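Local structure of mandelate racemase/muconate lactonizing protein (Thermobispora bispora, 3VC5) at residues A[29-34]-A[408-413]; A[248-253]-A[278-283]; A[264-269]-A[282-287]. The protein probably catalyses the magnesium-dependent dehydration of D-glucarate to 5-dehydro-4-deoxy-D-glucarate, as an enolase-superfamily enzyme of the mandelate racemase/muconate lactonizing family. All blocks are in the same frame, centred on the assembly; numbering follows the deposited sequence.

How the contacts relate
From the N terminus, strand 25-36 opens the chain as an edge of the antiparallel sheet of the N-terminal domain. Contact 1 closes the longest loop when helix 403-415 returns to that strand, so contacts 2 and 3 both fall within the span it encloses. Contact 2 joins helix 246-255 to the loop before strand 284-286. Contact 3 begins inside contact 2's loop, at the end of strand 262-264, and runs on to 287; they share Met282 and Pro283. Contacts 2 and 3 touch in the barrel domain, Ser249 against Pro266 and Thr267, centres about 10 Å apart, whereas contact 1 lies across the chain's centre, about 34 Å or more from either, centre to centre.

Contact 1 (A[29-34]-A[408-413]); sequences RVTPVA and VMHEQY
Met409 sets its CB against Val33 CB at 3.7 Å where residues 408-413 of helix 403-415 cross residues 29-34 of strand 25-36 at 78°, joining the C-terminal part of the chain to the antiparallel sheet of the enolase-superfamily N-terminal domain. Strand 50-60 pairs with Thr31 and Val33 on the inner edge; the helix meets the polar backbone atoms of Pro32 and Ala34 on the other. Met409 O accepts from Ala34 N (3.2 Å) and from Tyr413 N of its own helix, the two donors approaching from opposite faces of its carbonyl plane. The rest of the Met409 side chain runs on to Leu343 and Val376.

The next residue, His410, holds CG anti to its backbone nitrogen (chi1 178°), which lays the ring beside the Pro32 ring, the two side chains pointing the same way. Its ND1 donates to Pro32 O over 2.8 Å, with the acceptor in the ring plane and the donor in the carbonyl plane, a bond that fixes the ring's rotation; the Thr31 methyl CG2 touches ND1. Gln412 reaches Ala34 O with NE2 at 2.9 Å, in its own amide plane but along a more bent path. Tyr413 packs its CA on Ala34 CB, 3.6 Å away, and gives a ring face to Pro32: in this CH-pi contact Pro32 CB lies 3.6 Å from the Tyr413 ring centroid, almost on the ring normal.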
loop_
_atom_site.group_PDB
_atom_site.type_symbol
_atom_site.label_atom_id
_atom_site.label_comp_id
_atom_site.label_asym_id
_atom_site.label_seq_id
_atom_site.Cartn_x
_atom_site.Cartn_y
_atom_site.Cartn_z
ATOM N N ARG A 29 -15.033 -24.234 1.294
ATOM C CA ARG A 29 -14.711 -25.518 1.891
ATOM C C ARG A 29 -13.488 -25.340 2.759
ATOM O O ARG A 29 -12.500 -24.752 2.319
ATOM C CB ARG A 29 -14.407 -26.516 0.776
ATOM C CG ARG A 29 -15.567 -26.644 -0.206
ATOM C CD ARG A 29 -15.117 -27.368 -1.510
ATOM N NE ARG A 29 -16.248 -27.495 -2.433
ATOM C CZ ARG A 29 -16.140 -27.747 -3.735
ATOM N NH1 ARG A 29 -14.940 -27.850 -4.310
ATOM N NH2 ARG A 29 -17.244 -27.862 -4.477
ATOM N N VAL A 30 -13.562 -25.826 3.989
ATOM C CA VAL A 30 -12.472 -25.668 4.937
ATOM C C VAL A 30 -12.022 -27.040 5.399
ATOM O O VAL A 30 -12.823 -27.799 5.934
ATOM C CB VAL A 30 -12.914 -24.817 6.164
ATOM C CG1 VAL A 30 -11.744 -24.736 7.172
ATOM C CG2 VAL A 30 -13.371 -23.421 5.724
ATOM N N THR A 31 -10.741 -27.358 5.169
ATOM C CA THR A 31 -10.197 -28.689 5.437
ATOM C C THR A 31 -8.909 -28.662 6.251
ATOM O O THR A 31 -7.860 -28.253 5.736
ATOM C CB THR A 31 -9.919 -29.429 4.107
ATOM O OG1 THR A 31 -11.095 -29.352 3.286
ATOM C CG2 THR A 31 -9.565 -30.919 4.361
ATOM N N PRO A 32 -8.973 -29.107 7.521
ATOM C CA PRO A 32 -7.715 -29.160 8.271
ATOM C C PRO A 32 -6.893 -30.347 7.786
ATOM O O PRO A 32 -7.453 -31.405 7.446
ATOM C CB PRO A 32 -8.180 -29.337 9.722
ATOM C CG PRO A 32 -9.531 -30.102 9.593
ATOM C CD PRO A 32 -10.137 -29.596 8.300
ATOM N N VAL A 33 -5.568 -30.187 7.774
ATOM C CA VAL A 33 -4.654 -31.240 7.285
ATOM C C VAL A 33 -3.483 -31.342 8.245
ATOM O O VAL A 33 -3.179 -30.375 8.998
ATOM C CB VAL A 33 -4.111 -30.929 5.858
ATOM C CG1 VAL A 33 -5.241 -30.963 4.822
ATOM C CG2 VAL A 33 -3.345 -29.589 5.819
ATOM N N ALA A 34 -2.844 -32.506 8.258
ATOM C CA ALA A 34 -1.599 -32.675 9.024
ATOM C C ALA A 34 -0.605 -33.373 8.138
ATOM O O ALA A 34 -0.990 -34.226 7.307
ATOM C CB ALA A 34 -1.823 -33.485 10.307
ATOM N N VAL A 408 -5.926 -37.529 1.761
ATOM C CA VAL A 408 -4.873 -38.242 2.508
ATOM C C VAL A 408 -4.443 -37.391 3.723
ATOM O O VAL A 408 -4.316 -37.885 4.846
ATOM C CB VAL A 408 -3.674 -38.536 1.587
ATOM C CG1 VAL A 408 -2.426 -38.970 2.390
ATOM C CG2 VAL A 408 -4.062 -39.614 0.544
ATOM N N MET A 409 -4.214 -36.098 3.498
ATOM C CA MET A 409 -3.711 -35.281 4.608
ATOM C C MET A 409 -4.783 -34.968 5.608
ATOM O O MET A 409 -4.486 -34.774 6.779
ATOM C CB MET A 409 -3.069 -33.983 4.144
ATOM C CG MET A 409 -1.749 -34.153 3.443
ATOM S SD MET A 409 -0.933 -32.543 3.423
ATOM C CE MET A 409 0.425 -32.962 2.306
ATOM N N HIS A 410 -6.037 -34.907 5.161
ATOM C CA HIS A 410 -7.122 -34.691 6.115
ATOM C C HIS A 410 -7.301 -35.917 7.032
ATOM O O HIS A 410 -7.551 -35.780 8.235
ATOM C CB HIS A 410 -8.446 -34.364 5.415
ATOM C CG HIS A 410 -9.574 -34.182 6.371
ATOM N ND1 HIS A 410 -9.641 -33.142 7.280
ATOM C CD2 HIS A 410 -10.705 -34.910 6.559
ATOM C CE1 HIS A 410 -10.755 -33.243 7.983
ATOM N NE2 HIS A 410 -11.417 -34.305 7.568
ATOM N N GLU A 411 -7.152 -37.116 6.461
ATOM C CA GLU A 411 -7.252 -38.324 7.251
ATOM C C GLU A 411 -6.110 -38.338 8.279
ATOM O O GLU A 411 -6.317 -38.727 9.432
ATOM C CB GLU A 411 -7.183 -39.561 6.350
ATOM C CG GLU A 411 -7.545 -40.905 7.057
ATOM C CD GLU A 411 -6.374 -41.485 7.844
ATOM O OE1 GLU A 411 -5.195 -41.202 7.463
ATOM O OE2 GLU A 411 -6.617 -42.210 8.854
ATOM N N GLN A 412 -4.922 -37.875 7.879
ATOM C CA GLN A 412 -3.804 -37.805 8.819
ATOM C C GLN A 412 -4.163 -36.861 9.969
ATOM O O GLN A 412 -3.904 -37.161 11.125
ATOM C CB GLN A 412 -2.540 -37.343 8.086
ATOM C CG GLN A 412 -1.996 -38.459 7.184
ATOM C CD GLN A 412 -0.835 -38.090 6.269
ATOM O OE1 GLN A 412 -0.295 -38.986 5.597
ATOM N NE2 GLN A 412 -0.463 -36.798 6.194
ATOM N N TYR A 413 -4.711 -35.689 9.642
ATOM C CA TYR A 413 -5.170 -34.761 10.686
ATOM C C TYR A 413 -6.103 -35.451 11.669
ATOM O O TYR A 413 -5.955 -35.309 12.894
ATOM C CB TYR A 413 -5.896 -33.563 10.045
ATOM C CG TYR A 413 -6.496 -32.639 11.072
ATOM C CD1 TYR A 413 -5.729 -31.647 11.665
ATOM C CD2 TYR A 413 -7.824 -32.787 11.462
ATOM C CE1 TYR A 413 -6.294 -30.778 12.634
ATOM C CE2 TYR A 413 -8.396 -31.949 12.423
ATOM C CZ TYR A 413 -7.621 -30.958 13.005
ATOM O OH TYR A 413 -8.198 -30.142 13.954
#

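Contact 2 (A[248-253]-A[278-283])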
loop_
_atom_site.group_PDB
_atom_site.type_symbol
_atom_site.label_atom_id
_atom_site.label_comp_id
_atom_site.label_asym_id
_atom_site.label_seq_id
_atom_site.Cartn_x
_atom_site.Cartn_y
_atom_site.Cartn_z
ATOM N N THR A 248 24.554 -10.157 25.482
ATOM C CA THR A 248 25.000 -11.281 24.656
ATOM C C THR A 248 24.835 -11.006 23.173
ATOM O O THR A 248 25.711 -11.355 22.360
ATOM C CB THR A 248 24.273 -12.567 25.091
ATOM O OG1 THR A 248 24.738 -12.912 26.402
ATOM C CG2 THR A 248 24.529 -13.719 24.136
ATOM N N SER A 249 23.698 -10.414 22.815
ATOM C CA SER A 249 23.440 -10.102 21.423
ATOM C C SER A 249 24.507 -9.197 20.843
ATOM O O SER A 249 24.914 -9.367 19.690
ATOM C CB SER A 249 22.076 -9.431 21.241
ATOM O OG SER A 249 21.056 -10.292 21.708
ATOM N N ILE A 250 24.917 -8.195 21.618
ATOM C CA ILE A 250 25.900 -7.245 21.136
ATOM C C ILE A 250 27.252 -7.950 20.951
ATOM O O ILE A 250 27.969 -7.714 19.965
ATOM C CB ILE A 250 26.009 -6.020 22.068
ATOM C CG1 ILE A 250 24.724 -5.178 21.949
ATOM C CG2 ILE A 250 27.229 -5.201 21.698
ATOM C CD1 ILE A 250 24.583 -4.130 23.042
ATOM N N ARG A 251 27.585 -8.834 21.885
ATOM C CA ARG A 251 28.869 -9.524 21.834
ATOM C C ARG A 251 28.880 -10.416 20.594
ATOM O O ARG A 251 29.861 -10.440 19.853
ATOM C CB ARG A 251 29.074 -10.343 23.113
ATOM C CG ARG A 251 30.423 -11.038 23.232
ATOM C CD ARG A 251 30.582 -11.696 24.594
ATOM N NE ARG A 251 29.659 -12.820 24.760
ATOM C CZ ARG A 251 28.646 -12.842 25.626
ATOM N NH1 ARG A 251 28.417 -11.802 26.424
ATOM N NH2 ARG A 251 27.866 -13.913 25.703
ATOM N N VAL A 252 27.773 -11.114 20.333
ATOM C CA VAL A 252 27.722 -11.997 19.161
ATOM C C VAL A 252 27.723 -11.225 17.838
ATOM O O VAL A 252 28.457 -11.586 16.902
ATOM C CB VAL A 252 26.526 -12.964 19.214
ATOM C CG1 VAL A 252 26.368 -13.722 17.875
ATOM C CG2 VAL A 252 26.712 -13.946 20.370
ATOM N N GLY A 253 26.888 -10.186 17.744
ATOM C CA GLY A 253 26.859 -9.334 16.556
ATOM C C GLY A 253 28.242 -8.786 16.222
ATOM O O GLY A 253 28.679 -8.799 15.069
ATOM N N ALA A 278 21.858 -0.579 17.661
ATOM C CA ALA A 278 22.726 0.587 17.731
ATOM C C ALA A 278 24.184 0.201 17.972
ATOM O O ALA A 278 25.096 1.026 17.779
ATOM C CB ALA A 278 22.232 1.531 18.838
ATOM N N GLU A 279 24.417 -1.040 18.397
ATOM C CA GLU A 279 25.779 -1.445 18.847
ATOM C C GLU A 279 26.384 -2.634 18.071
ATOM O O GLU A 279 27.476 -3.128 18.414
ATOM C CB GLU A 279 25.765 -1.764 20.337
ATOM C CG GLU A 279 25.438 -0.551 21.202
ATOM C CD GLU A 279 26.524 0.507 21.146
ATOM O OE1 GLU A 279 27.608 0.229 20.576
ATOM O OE2 GLU A 279 26.299 1.620 21.669
ATOM N N VAL A 280 25.685 -3.089 17.030
ATOM C CA VAL A 280 26.199 -4.179 16.175
ATOM C C VAL A 280 26.345 -3.708 14.736
ATOM O O VAL A 280 25.647 -2.783 14.316
ATOM C CB VAL A 280 25.341 -5.461 16.259
ATOM C CG1 VAL A 280 25.271 -5.967 17.705
ATOM C CG2 VAL A 280 23.932 -5.215 15.714
ATOM N N PRO A 281 27.282 -4.318 13.984
ATOM C CA PRO A 281 27.600 -3.773 12.648
ATOM C C PRO A 281 26.681 -4.194 11.511
ATOM O O PRO A 281 26.709 -3.568 10.441
ATOM C CB PRO A 281 29.009 -4.299 12.376
ATOM C CG PRO A 281 29.114 -5.543 13.240
ATOM C CD PRO A 281 28.310 -5.262 14.467
ATOM N N MET A 282 25.877 -5.232 11.723
ATOM C CA MET A 282 24.944 -5.658 10.691
ATOM C C MET A 282 23.515 -5.235 11.077
ATOM O O MET A 282 23.236 -5.027 12.256
ATOM C CB MET A 282 25.025 -7.179 10.485
ATOM C CG MET A 282 24.432 -8.005 11.612
ATOM S SD MET A 282 25.506 -8.103 13.071
ATOM C CE MET A 282 27.022 -8.795 12.392
ATOM N N PRO A 283 22.620 -5.087 10.079
ATOM C CA PRO A 283 21.204 -4.816 10.376
ATOM C C PRO A 283 20.552 -5.940 11.192
ATOM O O PRO A 283 20.950 -7.113 11.067
ATOM C CB PRO A 283 20.543 -4.772 9.005
ATOM C CG PRO A 283 21.648 -4.718 7.974
ATOM C CD PRO A 283 22.896 -5.253 8.634
#
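Ile250 and Gly253, one turn apart on helix 246-255, receive Val280 between them on the outer helical layer of the TIM-barrel-like (beta/alpha)7beta domain of the enolase superfamily, where this helix meets the loop that leads from helix 270-277 into strand 284-286. The Val280 methyl CG1 does the touching, 3.7 Å from Ile250 CA and 3.9 Å from Gly253 CA, so it rests on the helix backbone more than on side chains. That close approach depends on Gly253 having no side chain: a CB there would come within 2.5 Å of Val280 CG1, a clash.

Beside the valine, Ile250 lays CD1 on the aliphatic stem of Glu279, with Glu279 CB 3.8 Å from Ile250 CD1, while CG2 of the isoleucine lies near the Glu279 carbonyl oxygen. Cut back to an alanine, the Ile250 side chain lacks CG1, CG2 and CD1, and the Glu279 stem would probably lose its apolar partner, opening a gap beside Val280. The Glu279 carboxylate bends off at chi2 and forms a salt bridge with Arg254, also on this helix.

On the other flank, Gly253 O meets two residues of the loop: Pro281 CD at 3.6 Å and, more tightly, Met282 CE at 3.1 Å. Met282 reaches it by folding back, with CG between its own backbone nitrogen and carbonyl carbon (chi1 72°) and further bends at chi2 and chi3. No hydrogen bond joins the two segments.

Farther out, the backbone of Pro283 pairs with Leu263 of strand 262-264 and so ties the loop to the barrel sheet. Ser249 packs on Pro266 and Thr267, joining the helix to the 264-269 loop, and its OG hydrogen-bonds back to Thr245 O.

Contact 3 (A[264-269]-A[282-287]); sequences EDPTPG and MPLATN
Glu264 and Ala285 form a parallel beta bridge, CA to CA 4.4 Å, between neighbouring strands of the enolase-superfamily barrel, and Asp265 N continues it with a 2.8 Å hydrogen bond to Ala285 O. Asp265 takes the left-handed helical backbone conformation (phi 46°) as the chain leaves the strand.

The Asp265 carboxylate grips the other strand's end with both oxygens. Its OD1 receives the Thr286 hydroxyl OG1 in a very short bond of 2.5 Å, and its OD2 accepts Asn287 N through the syn lone pair at 2.9 Å. Thr286 puts OG1 anti to its backbone nitrogen (chi1 -165°), where the hydroxyl can also take the amides of Met288 and Cys289; the following turn is thus held from the same group. Pro266 CG and Leu284 CD2 add a looser apolar contact, 4.2 Å apart.

The extended Glu264 side chain passes Ala285 CB and ends beside Asn287. There Glu264 OE2 and Asn287 OD1, both acceptors, lie 3.0 Å apart with carboxylate and amide planes 80° to each other. Asp239 OD2 is close to the same OE2, and Lys209 forms a salt bridge to it. His338, a predicted active-site proton acceptor, touches Asn287. Glu264, Asn287 and Asp239 are magnesium ligands, although no metal is bound to this chain in the model. Such a cluster of oxygens is suited to a cation, while Asp265, behind the ligands, probably helps to position the backbone of Asn287.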
loop_
_atom_site.group_PDB
_atom_site.type_symbol
_atom_site.label_atom_id
_atom_site.label_comp_id
_atom_site.label_asym_id
_atom_site.label_seq_id
_atom_site.Cartn_x
_atom_site.Cartn_y
_atom_site.Cartn_z
ATOM N N GLU A 264 18.755 -11.855 13.037
ATOM C CA GLU A 264 17.297 -11.858 13.122
ATOM C C GLU A 264 16.847 -12.140 14.552
ATOM O O GLU A 264 17.203 -13.172 15.125
ATOM C CB GLU A 264 16.792 -12.969 12.199
ATOM C CG GLU A 264 15.315 -13.042 12.046
ATOM C CD GLU A 264 14.938 -14.087 11.010
ATOM O OE1 GLU A 264 15.640 -14.192 9.994
ATOM O OE2 GLU A 264 13.945 -14.792 11.210
ATOM N N ASP A 265 16.098 -11.208 15.155
ATOM C CA ASP A 265 15.557 -11.427 16.511
ATOM C C ASP A 265 16.541 -11.978 17.534
ATOM O O ASP A 265 16.299 -13.012 18.156
ATOM C CB ASP A 265 14.335 -12.340 16.433
ATOM C CG ASP A 265 13.149 -11.607 15.832
ATOM O OD1 ASP A 265 12.919 -10.431 16.263
ATOM O OD2 ASP A 265 12.496 -12.163 14.921
ATOM N N PRO A 266 17.669 -11.273 17.733
ATOM C CA PRO A 266 18.560 -11.785 18.788
ATOM C C PRO A 266 17.948 -11.701 20.211
ATOM O O PRO A 266 18.240 -12.544 21.058
ATOM C CB PRO A 266 19.790 -10.872 18.667
ATOM C CG PRO A 266 19.292 -9.646 17.978
ATOM C CD PRO A 266 18.240 -10.115 17.025
ATOM N N THR A 267 17.100 -10.711 20.468
ATOM C CA THR A 267 16.709 -10.407 21.836
ATOM C C THR A 267 15.238 -9.963 21.844
ATOM O O THR A 267 14.738 -9.465 20.824
ATOM C CB THR A 267 17.644 -9.281 22.390
ATOM O OG1 THR A 267 17.618 -9.236 23.831
ATOM C CG2 THR A 267 17.255 -7.909 21.822
ATOM N N PRO A 268 14.544 -10.115 22.984
ATOM C CA PRO A 268 13.115 -9.807 22.942
ATOM C C PRO A 268 12.783 -8.338 23.064
ATOM O O PRO A 268 13.446 -7.598 23.816
ATOM C CB PRO A 268 12.536 -10.535 24.169
ATOM C CG PRO A 268 13.694 -10.923 24.991
ATOM C CD PRO A 268 14.935 -10.863 24.194
ATOM N N GLY A 269 11.740 -7.917 22.355
ATOM C CA GLY A 269 11.178 -6.567 22.535
ATOM C C GLY A 269 11.750 -5.492 21.638
ATOM O O GLY A 269 12.928 -5.524 21.266
ATOM N N MET A 282 25.877 -5.232 11.723
ATOM C CA MET A 282 24.944 -5.658 10.691
ATOM C C MET A 282 23.515 -5.235 11.077
ATOM O O MET A 282 23.236 -5.027 12.256
ATOM C CB MET A 282 25.025 -7.179 10.485
ATOM C CG MET A 282 24.432 -8.005 11.612
ATOM S SD MET A 282 25.506 -8.103 13.071
ATOM C CE MET A 282 27.022 -8.795 12.392
ATOM N N PRO A 283 22.620 -5.087 10.079
ATOM C CA PRO A 283 21.204 -4.816 10.376
ATOM C C PRO A 283 20.552 -5.940 11.192
ATOM O O PRO A 283 20.950 -7.113 11.067
ATOM C CB PRO A 283 20.543 -4.772 9.005
ATOM C CG PRO A 283 21.648 -4.718 7.974
ATOM C CD PRO A 283 22.896 -5.253 8.634
ATOM N N LEU A 284 19.572 -5.588 12.025
ATOM C CA LEU A 284 18.722 -6.582 12.682
ATOM C C LEU A 284 17.459 -6.764 11.839
ATOM O O LEU A 284 17.036 -5.840 11.117
ATOM C CB LEU A 284 18.299 -6.113 14.071
ATOM C CG LEU A 284 19.440 -5.862 15.061
ATOM C CD1 LEU A 284 18.877 -5.713 16.488
ATOM C CD2 LEU A 284 20.500 -6.962 14.998
ATOM N N ALA A 285 16.869 -7.962 11.932
ATOM C CA ALA A 285 15.605 -8.259 11.284
ATOM C C ALA A 285 14.642 -8.774 12.334
ATOM O O ALA A 285 15.059 -9.214 13.408
ATOM C CB ALA A 285 15.815 -9.352 10.217
ATOM N N THR A 286 13.345 -8.796 12.013
ATOM C CA THR A 286 12.406 -9.393 12.958
ATOM C C THR A 286 11.215 -10.045 12.259
ATOM O O THR A 286 10.773 -9.578 11.172
ATOM C CB THR A 286 11.859 -8.333 13.977
ATOM O OG1 THR A 286 11.247 -9.016 15.075
ATOM C CG2 THR A 286 10.846 -7.420 13.323
ATOM N N ASN A 287 10.681 -11.084 12.907
ATOM C CA ASN A 287 9.270 -11.462 12.727
ATOM C C ASN A 287 8.628 -11.694 14.093
ATOM O O ASN A 287 7.729 -12.537 14.232
ATOM C CB ASN A 287 9.114 -12.714 11.850
ATOM C CG ASN A 287 9.986 -13.891 12.311
ATOM O OD1 ASN A 287 10.994 -14.186 11.675
ATOM N ND2 ASN A 287 9.585 -14.590 13.381
#